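Local coordinates for chemotactic transducer PctC (Pseudomonas aeruginosa, PDB 5LTV), which serves as a chemoreceptor for chemotaxis, its dCache-type ligand-binding domain recognising gamma-aminobutyrate (GABA), at residues Trp123-Thr136 / Ala150-Val164. Sequence-based numbering, arbitrary orientation.
With ABU (gamma-amino-butanoic acid), chain H.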
ATOM      1  N   TRP A 123      -9.702   4.785  -2.355  1.00 30.57           N
ATOM      2  CA  TRP A 123      -8.369   5.379  -2.463  1.00 27.43           C
ATOM      3  C   TRP A 123      -8.473   6.840  -2.851  1.00 26.18           C
ATOM      4  O   TRP A 123      -7.576   7.637  -2.550  1.00 26.85           O
ATOM      5  CB  TRP A 123      -7.505   4.622  -3.478  1.00 29.45           C
ATOM      6  CG  TRP A 123      -8.067   4.599  -4.899  1.00 25.96           C
ATOM      7  CD1 TRP A 123      -8.756   3.586  -5.461  1.00 27.70           C
ATOM      8  CD2 TRP A 123      -7.956   5.626  -5.910  1.00 26.30           C
ATOM      9  NE1 TRP A 123      -9.087   3.894  -6.778  1.00 31.92           N
ATOM     10  CE2 TRP A 123      -8.619   5.144  -7.074  1.00 30.29           C
ATOM     11  CE3 TRP A 123      -7.362   6.897  -5.949  1.00 20.52           C
ATOM     12  CZ2 TRP A 123      -8.702   5.882  -8.257  1.00 26.78           C
ATOM     13  CZ3 TRP A 123      -7.425   7.630  -7.130  1.00 20.56           C
ATOM     14  CH2 TRP A 123      -8.101   7.122  -8.273  1.00 25.36           C
ATOM     15  N   TYR A 124      -9.576   7.203  -3.500  1.00 28.59           N
ATOM     16  CA  TYR A 124      -9.830   8.587  -3.872  1.00 31.21           C
ATOM     17  C   TYR A 124     -10.372   9.375  -2.675  1.00 34.13           C
ATOM     18  O   TYR A 124      -9.749  10.344  -2.206  1.00 30.70           O
ATOM     19  CB  TYR A 124     -10.793   8.604  -5.071  1.00 27.33           C
ATOM     20  CG  TYR A 124     -11.029   9.981  -5.611  1.00 27.57           C
ATOM     21  CD1 TYR A 124     -10.374  10.401  -6.761  1.00 26.33           C
ATOM     22  CD2 TYR A 124     -11.921  10.881  -4.993  1.00 24.62           C
ATOM     23  CE1 TYR A 124     -10.567  11.732  -7.248  1.00 28.32           C
ATOM     24  CE2 TYR A 124     -12.118  12.150  -5.483  1.00 26.81           C
ATOM     25  CZ  TYR A 124     -11.457  12.590  -6.595  1.00 28.65           C
ATOM     26  OH  TYR A 124     -11.666  13.869  -7.080  1.00 27.05           O
ATOM     27  N   LYS A 125     -11.518   8.933  -2.146  1.00 31.00           N
ATOM     28  CA  LYS A 125     -12.175   9.651  -1.066  1.00 32.96           C
ATOM     29  C   LYS A 125     -11.291   9.742   0.179  1.00 31.41           C
ATOM     30  O   LYS A 125     -11.297  10.767   0.868  1.00 35.75           O
ATOM     31  CB  LYS A 125     -13.513   8.984  -0.737  1.00 34.07           C
ATOM     32  CG  LYS A 125     -14.507   9.048  -1.847  1.00 37.69           C
ATOM     33  CD  LYS A 125     -15.868   8.492  -1.429  1.00 40.13           C
ATOM     34  CE  LYS A 125     -15.798   6.976  -1.227  1.00 45.10           C
ATOM     35  NZ  LYS A 125     -17.102   6.318  -0.886  1.00 45.81           N
ATOM     36  N   ASP A 126     -10.506   8.703   0.481  1.00 29.92           N
ATOM     37  CA  ASP A 126      -9.605   8.797   1.645  1.00 29.49           C
ATOM     38  C   ASP A 126      -8.429   9.751   1.400  1.00 34.05           C
ATOM     39  O   ASP A 126      -7.991  10.438   2.330  1.00 31.60           O
ATOM     40  CB  ASP A 126      -9.096   7.412   2.059  1.00 29.04           C
ATOM     41  CG  ASP A 126     -10.242   6.478   2.494  1.00 32.48           C
ATOM     42  OD1 ASP A 126     -11.380   6.974   2.607  1.00 32.81           O
ATOM     43  OD2 ASP A 126     -10.018   5.265   2.695  1.00 37.74           O
ATOM     44  N   ALA A 127      -7.901   9.830   0.174  1.00 34.51           N
ATOM     45  CA  ALA A 127      -6.878  10.849  -0.068  1.00 33.80           C
ATOM     46  C   ALA A 127      -7.421  12.260   0.197  1.00 34.11           C
ATOM     47  O   ALA A 127      -6.724  13.113   0.776  1.00 29.19           O
ATOM     48  CB  ALA A 127      -6.347  10.749  -1.506  1.00 31.44           C
ATOM     49  N   LEU A 128      -8.658  12.530  -0.247  1.00 32.56           N
ATOM     50  CA  LEU A 128      -9.213  13.860  -0.067  1.00 33.13           C
ATOM     51  C   LEU A 128      -9.508  14.129   1.401  1.00 37.21           C
ATOM     52  O   LEU A 128      -9.241  15.229   1.894  1.00 39.94           O
ATOM     53  CB  LEU A 128     -10.472  14.041  -0.912  1.00 33.02           C
ATOM     54  CG  LEU A 128     -10.277  14.201  -2.426  1.00 33.81           C
ATOM     55  CD1 LEU A 128     -11.569  14.638  -3.081  1.00 33.26           C
ATOM     56  CD2 LEU A 128      -9.149  15.179  -2.750  1.00 31.00           C
ATOM     57  N   ALA A 129     -10.026  13.126   2.119  1.00 35.30           N
ATOM     58  CA  ALA A 129     -10.349  13.322   3.529  1.00 33.11           C
ATOM     59  C   ALA A 129      -9.087  13.582   4.350  1.00 34.83           C
ATOM     60  O   ALA A 129      -9.063  14.476   5.202  1.00 32.76           O
ATOM     61  CB  ALA A 129     -11.114  12.113   4.081  1.00 28.16           C
ATOM     62  N   ALA A 130      -8.010  12.848   4.080  1.00 35.05           N
ATOM     63  CA  ALA A 130      -6.775  13.074   4.813  1.00 32.61           C
ATOM     64  C   ALA A 130      -5.984  14.282   4.324  1.00 31.00           C
ATOM     65  O   ALA A 130      -5.133  14.762   5.062  1.00 33.54           O
ATOM     66  CB  ALA A 130      -5.901  11.828   4.748  1.00 34.06           C
ATOM     67  N   ASP A 131      -6.262  14.784   3.120  1.00 36.34           N
ATOM     68  CA  ASP A 131      -5.500  15.863   2.427  1.00 36.60           C
ATOM     69  C   ASP A 131      -3.985  15.653   2.465  1.00 35.65           C
ATOM     70  O   ASP A 131      -3.216  16.593   2.656  1.00 39.02           O
ATOM     71  CB  ASP A 131      -5.842  17.264   2.952  1.00 41.29           C
ATOM     72  CG  ASP A 131      -5.394  18.393   1.954  1.00 48.42           C
ATOM     73  OD1 ASP A 131      -5.617  18.228   0.733  1.00 47.16           O
ATOM     74  OD2 ASP A 131      -4.801  19.423   2.374  1.00 46.90           O
ATOM     75  N   ARG A 132      -3.545  14.426   2.214  1.00 32.90           N
ATOM     76  CA  ARG A 132      -2.131  14.080   2.278  1.00 33.63           C
ATOM     77  C   ARG A 132      -2.000  12.645   1.779  1.00 30.48           C
ATOM     78  O   ARG A 132      -2.999  11.935   1.604  1.00 30.84           O
ATOM     79  CB  ARG A 132      -1.558  14.238   3.707  1.00 35.84           C
ATOM     80  CG  ARG A 132      -2.102  13.210   4.689  1.00 36.95           C
ATOM     81  CD  ARG A 132      -1.881  13.584   6.165  1.00 41.64           C
ATOM     82  NE  ARG A 132      -2.847  12.887   7.023  1.00 45.42           N
ATOM     83  CZ  ARG A 132      -2.513  12.196   8.103  1.00 47.78           C
ATOM     84  NH1 ARG A 132      -1.241  12.134   8.441  1.00 50.32           N
ATOM     85  NH2 ARG A 132      -3.437  11.570   8.841  1.00 49.81           N
ATOM     86  N   LEU A 133      -0.750  12.231   1.545  1.00 27.57           N
ATOM     87  CA  LEU A 133      -0.477  10.858   1.139  1.00 26.99           C
ATOM     88  C   LEU A 133      -1.053   9.895   2.176  1.00 26.99           C
ATOM     89  O   LEU A 133      -0.839  10.050   3.381  1.00 29.70           O
ATOM     90  CB  LEU A 133       1.027  10.643   0.977  1.00 26.38           C
ATOM     91  CG  LEU A 133       1.391   9.249   0.424  1.00 33.55           C
ATOM     92  CD1 LEU A 133       1.186   9.227  -1.056  1.00 31.87           C
ATOM     93  CD2 LEU A 133       2.820   8.821   0.760  1.00 41.99           C
ATOM     94  N   ILE A 134      -1.806   8.914   1.710  1.00 28.37           N
ATOM     95  CA  ILE A 134      -2.202   7.787   2.540  1.00 28.41           C
ATOM     96  C   ILE A 134      -1.674   6.520   1.896  1.00 31.27           C
ATOM     97  O   ILE A 134      -1.352   6.486   0.703  1.00 31.41           O
ATOM     98  CB  ILE A 134      -3.719   7.666   2.697  1.00 30.17           C
ATOM     99  CG1 ILE A 134      -4.314   7.308   1.334  1.00 31.69           C
ATOM    100  CG2 ILE A 134      -4.302   8.913   3.361  1.00 27.59           C
ATOM    101  CD1 ILE A 134      -5.715   6.687   1.369  1.00 33.29           C
ATOM    102  N   VAL A 135      -1.590   5.465   2.700  1.00 30.41           N
ATOM    103  CA  VAL A 135      -1.379   4.120   2.205  1.00 31.21           C
ATOM    104  C   VAL A 135      -2.593   3.326   2.653  1.00 34.21           C
ATOM    105  O   VAL A 135      -3.001   3.409   3.817  1.00 37.39           O
ATOM    106  CB  VAL A 135      -0.054   3.505   2.691  1.00 35.93           C
ATOM    107  CG1 VAL A 135      -0.013   3.400   4.182  1.00 39.61           C
ATOM    108  CG2 VAL A 135       0.168   2.140   2.062  1.00 35.44           C
ATOM    109  N   THR A 136      -3.243   2.675   1.705  1.00 28.65           N
ATOM    110  CA  THR A 136      -4.489   1.981   1.951  1.00 29.26           C
ATOM    111  C   THR A 136      -4.217   0.564   2.446  1.00 33.47           C
ATOM    112  O   THR A 136      -3.136  -0.009   2.242  1.00 32.19           O
ATOM    113  CB  THR A 136      -5.323   1.912   0.661  1.00 26.04           C
ATOM    114  OG1 THR A 136      -4.777   0.868  -0.146  1.00 25.57           O
ATOM    115  CG2 THR A 136      -5.293   3.238  -0.118  1.00 23.45           C
ATOM    116  N   ALA A 150      -2.807   0.736  -2.528  1.00 24.33           N
ATOM    117  CA  ALA A 150      -2.460   1.947  -3.248  1.00 27.19           C
ATOM    118  C   ALA A 150      -1.853   2.970  -2.296  1.00 27.67           C
ATOM    119  O   ALA A 150      -2.099   2.957  -1.092  1.00 24.72           O
ATOM    120  CB  ALA A 150      -3.684   2.542  -3.951  1.00 26.47           C
ATOM    121  N   MET A 151      -1.057   3.858  -2.861  1.00 29.22           N
ATOM    122  CA  MET A 151      -0.625   5.075  -2.211  1.00 24.08           C
ATOM    123  C   MET A 151      -1.196   6.230  -3.000  1.00 25.21           C
ATOM    124  O   MET A 151      -1.019   6.280  -4.222  1.00 27.10           O
ATOM    125  CB  MET A 151       0.884   5.132  -2.196  1.00 24.85           C
ATOM    126  CG  MET A 151       1.481   4.188  -1.221  1.00 26.50           C
ATOM    127  SD  MET A 151       3.204   3.837  -1.673  1.00 32.81           S
ATOM    128  CE  MET A 151       3.674   2.672  -0.352  1.00 29.46           C
ATOM    129  N   SER A 152      -1.908   7.142  -2.326  1.00 24.77           N
ATOM    130  CA  SER A 152      -2.666   8.176  -3.045  1.00 27.84           C
ATOM    131  C   SER A 152      -2.611   9.508  -2.299  1.00 29.31           C
ATOM    132  O   SER A 152      -2.420   9.552  -1.074  1.00 22.82           O
ATOM    133  CB  SER A 152      -4.152   7.771  -3.269  1.00 24.45           C
ATOM    134  OG  SER A 152      -4.860   7.556  -2.024  1.00 26.64           O
ATOM    135  N   LEU A 153      -2.758  10.598  -3.056  1.00 26.51           N
ATOM    136  CA  LEU A 153      -2.744  11.917  -2.450  1.00 28.13           C
ATOM    137  C   LEU A 153      -3.394  12.924  -3.391  1.00 28.41           C
ATOM    138  O   LEU A 153      -3.312  12.773  -4.616  1.00 27.03           O
ATOM    139  CB  LEU A 153      -1.316  12.367  -2.082  1.00 34.13           C
ATOM    140  CG  LEU A 153      -0.034  12.283  -2.926  1.00 34.02           C
ATOM    141  CD1 LEU A 153      -0.209  11.970  -4.398  1.00 32.39           C
ATOM    142  CD2 LEU A 153       0.764  13.572  -2.739  1.00 29.87           C
ATOM    143  N   PRO A 154      -4.018  13.978  -2.844  1.00 28.58           N
ATOM    144  CA  PRO A 154      -4.610  15.016  -3.695  1.00 26.78           C
ATOM    145  C   PRO A 154      -3.550  15.728  -4.504  1.00 26.33           C
ATOM    146  O   PRO A 154      -2.396  15.830  -4.096  1.00 33.41           O
ATOM    147  CB  PRO A 154      -5.269  15.969  -2.694  1.00 28.51           C
ATOM    148  CG  PRO A 154      -5.344  15.125  -1.374  1.00 31.35           C
ATOM    149  CD  PRO A 154      -4.092  14.319  -1.408  1.00 27.07           C
ATOM    150  N   VAL A 155      -3.955  16.185  -5.687  1.00 29.75           N
ATOM    151  CA  VAL A 155      -3.157  17.027  -6.587  1.00 28.94           C
ATOM    152  C   VAL A 155      -3.924  18.323  -6.823  1.00 31.12           C
ATOM    153  O   VAL A 155      -5.065  18.299  -7.312  1.00 31.67           O
ATOM    154  CB  VAL A 155      -2.896  16.322  -7.935  1.00 30.55           C
ATOM    155  CG1 VAL A 155      -1.960  17.176  -8.840  1.00 27.21           C
ATOM    156  CG2 VAL A 155      -2.331  14.923  -7.702  1.00 30.65           C
ATOM    157  N   ARG A 156      -3.319  19.445  -6.460  0.57 30.89           N
ATOM    158  CA  ARG A 156      -3.876  20.759  -6.745  0.57 30.67           C
ATOM    159  C   ARG A 156      -3.020  21.433  -7.814  0.57 31.58           C
ATOM    160  O   ARG A 156      -1.825  21.153  -7.942  0.57 31.00           O
ATOM    161  CB  ARG A 156      -3.952  21.639  -5.476  0.57 29.24           C
ATOM    162  CG  ARG A 156      -5.058  21.244  -4.457  0.57 29.34           C
ATOM    163  CD  ARG A 156      -4.941  22.035  -3.135  0.57 31.42           C
ATOM    164  NE  ARG A 156      -5.959  21.672  -2.126  0.57 32.50           N
ATOM    165  CZ  ARG A 156      -5.853  20.658  -1.261  0.57 29.95           C
ATOM    166  NH1 ARG A 156      -4.776  19.880  -1.252  0.57 26.90           N
ATOM    167  NH2 ARG A 156      -6.831  20.419  -0.403  0.57 34.85           N
ATOM    168  N   HIS A 157      -3.648  22.292  -8.614  1.00 30.91           N
ATOM    169  CA  HIS A 157      -2.929  23.125  -9.564  1.00 32.02           C
ATOM    170  C   HIS A 157      -3.322  24.567  -9.291  1.00 30.79           C
ATOM    171  O   HIS A 157      -4.515  24.889  -9.263  1.00 31.00           O
ATOM    172  CB  HIS A 157      -3.217  22.727 -11.009  1.00 34.03           C
ATOM    173  CG  HIS A 157      -2.584  23.643 -12.005  1.00 36.06           C
ATOM    174  ND1 HIS A 157      -1.222  23.855 -12.062  1.00 39.78           N
ATOM    175  CD2 HIS A 157      -3.131  24.451 -12.943  1.00 36.28           C
ATOM    176  CE1 HIS A 157      -0.956  24.726 -13.019  1.00 36.70           C
ATOM    177  NE2 HIS A 157      -2.097  25.105 -13.565  1.00 36.93           N
ATOM    178  N   ALA A 158      -2.328  25.415  -9.015  1.00 30.31           N
ATOM    179  CA  ALA A 158      -2.587  26.806  -8.624  1.00 29.50           C
ATOM    180  C   ALA A 158      -3.630  26.893  -7.500  1.00 32.75           C
ATOM    181  O   ALA A 158      -4.463  27.813  -7.471  1.00 32.81           O
ATOM    182  CB  ALA A 158      -3.037  27.640  -9.834  1.00 24.72           C
ATOM    183  N   GLY A 159      -3.615  25.907  -6.583  1.00 31.71           N
ATOM    184  CA  GLY A 159      -4.497  25.940  -5.423  1.00 32.08           C
ATOM    185  C   GLY A 159      -5.879  25.323  -5.607  1.00 31.86           C
ATOM    186  O   GLY A 159      -6.615  25.215  -4.631  1.00 34.32           O
ATOM    187  N   GLN A 160      -6.234  24.917  -6.817  1.00 23.35           N
ATOM    188  CA  GLN A 160      -7.508  24.282  -7.155  1.00 25.29           C
ATOM    189  C   GLN A 160      -7.324  22.771  -7.399  1.00 30.67           C
ATOM    190  O   GLN A 160      -6.373  22.344  -8.071  1.00 28.05           O
ATOM    191  CB  GLN A 160      -8.095  24.947  -8.414  1.00 25.04           C
ATOM    192  CG  GLN A 160      -8.347  26.455  -8.244  1.00 26.46           C
ATOM    193  CD  GLN A 160      -9.424  26.700  -7.190  1.00 32.96           C
ATOM    194  OE1 GLN A 160      -9.158  27.338  -6.181  1.00 35.78           O
ATOM    195  NE2 GLN A 160     -10.613  26.177  -7.415  1.00 32.02           N
ATOM    196  N   LEU A 161      -8.246  21.970  -6.849  1.00 31.97           N
ATOM    197  CA  LEU A 161      -8.149  20.517  -6.930  1.00 30.81           C
ATOM    198  C   LEU A 161      -8.163  20.011  -8.372  1.00 33.85           C
ATOM    199  O   LEU A 161      -9.078  20.304  -9.147  1.00 36.05           O
ATOM    200  CB  LEU A 161      -9.279  19.871  -6.136  1.00 34.06           C
ATOM    201  CG  LEU A 161      -9.140  18.358  -5.964  1.00 38.34           C
ATOM    202  CD1 LEU A 161      -7.904  18.052  -5.140  1.00 36.75           C
ATOM    203  CD2 LEU A 161     -10.405  17.877  -5.259  1.00 40.18           C
ATOM    204  N   LEU A 162      -7.100  19.292  -8.747  1.00 33.10           N
ATOM    205  CA  LEU A 162      -7.073  18.561 -10.002  1.00 28.67           C
ATOM    206  C   LEU A 162      -7.717  17.182  -9.825  1.00 25.84           C
ATOM    207  O   LEU A 162      -8.577  16.772 -10.614  1.00 31.69           O
ATOM    208  CB  LEU A 162      -5.621  18.452 -10.496  1.00 25.85           C
ATOM    209  CG  LEU A 162      -5.483  17.559 -11.732  1.00 28.63           C
ATOM    210  CD1 LEU A 162      -6.278  18.120 -12.947  1.00 24.92           C
ATOM    211  CD2 LEU A 162      -4.008  17.333 -12.076  1.00 28.72           C
ATOM    212  N   GLY A 163      -7.319  16.464  -8.795  1.00 25.24           N
ATOM    213  CA  GLY A 163      -7.934  15.184  -8.493  1.00 26.47           C
ATOM    214  C   GLY A 163      -7.103  14.476  -7.454  1.00 26.84           C
ATOM    215  O   GLY A 163      -6.498  15.116  -6.589  1.00 24.88           O
ATOM    216  N   VAL A 164      -7.053  13.146  -7.583  1.00 25.15           N
ATOM    217  CA  VAL A 164      -6.216  12.313  -6.729  1.00 27.18           C
ATOM    218  C   VAL A 164      -5.274  11.486  -7.593  1.00 27.07           C
ATOM    219  O   VAL A 164      -5.713  10.777  -8.505  1.00 26.30           O
ATOM    220  CB  VAL A 164      -7.064  11.421  -5.819  1.00 28.22           C
ATOM    221  CG1 VAL A 164      -6.191  10.380  -5.126  1.00 22.53           C
ATOM    222  CG2 VAL A 164      -7.794  12.297  -4.819  1.00 22.15           C
TER
HETATM  223  N   ABU H 301      -5.356   0.215 -11.058  1.00 24.73           N
HETATM  224  CD  ABU H 301      -6.566  -0.097 -10.248  1.00 30.77           C
HETATM  225  CB  ABU H 301      -7.653   0.931 -10.414  1.00 34.52           C
HETATM  226  CG  ABU H 301      -8.172   1.481  -9.095  1.00 34.34           C
HETATM  227  C   ABU H 301      -9.473   0.979  -8.494  1.00 34.99           C
HETATM  228  O   ABU H 301      -9.543  -0.226  -8.144  1.00 31.59           O
HETATM  229  OXT ABU H 301     -10.398   1.818  -8.306  1.00 35.06           O
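Helix 123-130 crosses strand 150-157 at -60°, with the axes 6.8 Å apart, and strand 134-135, part of the edge strand 134-140 of a five-stranded sheet, pairs antiparallel with that same strand. Strand order 2-1-5-4-3, with a helix across one face, is that of a Cache (PAS-like) module, here the one that holds GABA. Ile134 and Ser152 form the hydrogen-bonded pair, Ile134 N lying 2.9 Å from Ser152 O; beyond them Val135 and Met151 form the non-hydrogen-bonded pair, their side chains side by side on the face where Met151 meets helix 34-68. At the end of the pairing, Ala150 N donates almost straight to Thr136 OG1.

Under the helix, Ser152 OG donates to Trp123 O at 2.8 Å. Its chi1 of 61° places OG between the backbone N and carbonyl carbon, where it also touches Ala127 CB and Ile134 CG1. Val164 packs against both aromatic residues: CG2 lies over one face of the Tyr124 ring, 3.8 Å from its centroid, while CG1, anti to the backbone N, packs at the edge of the Trp123 ring and against Ala127 CB. Farther along, Leu128 CD2 meets Leu161 CD2 tip to tip and leans on Pro154 CB. Just past the helix, the Asp131 carboxylate stands nearly perpendicular to the Arg156 guanidinium in one of two Arg156 conformers; NH1 grips OD1 on its syn lone pair and NH2 from above the carboxylate plane, a salt bridge that is doubtful for the other conformer.

Tyr95 meets the Trp123 ring edge-to-face, and Tyr116, Arg121, Asp168 and Ala142 also bind GABA; Trp123 NE1 reaches the ligand carboxylate oxygen OXT at 2.9 Å, with an N-H...O angle of 166°.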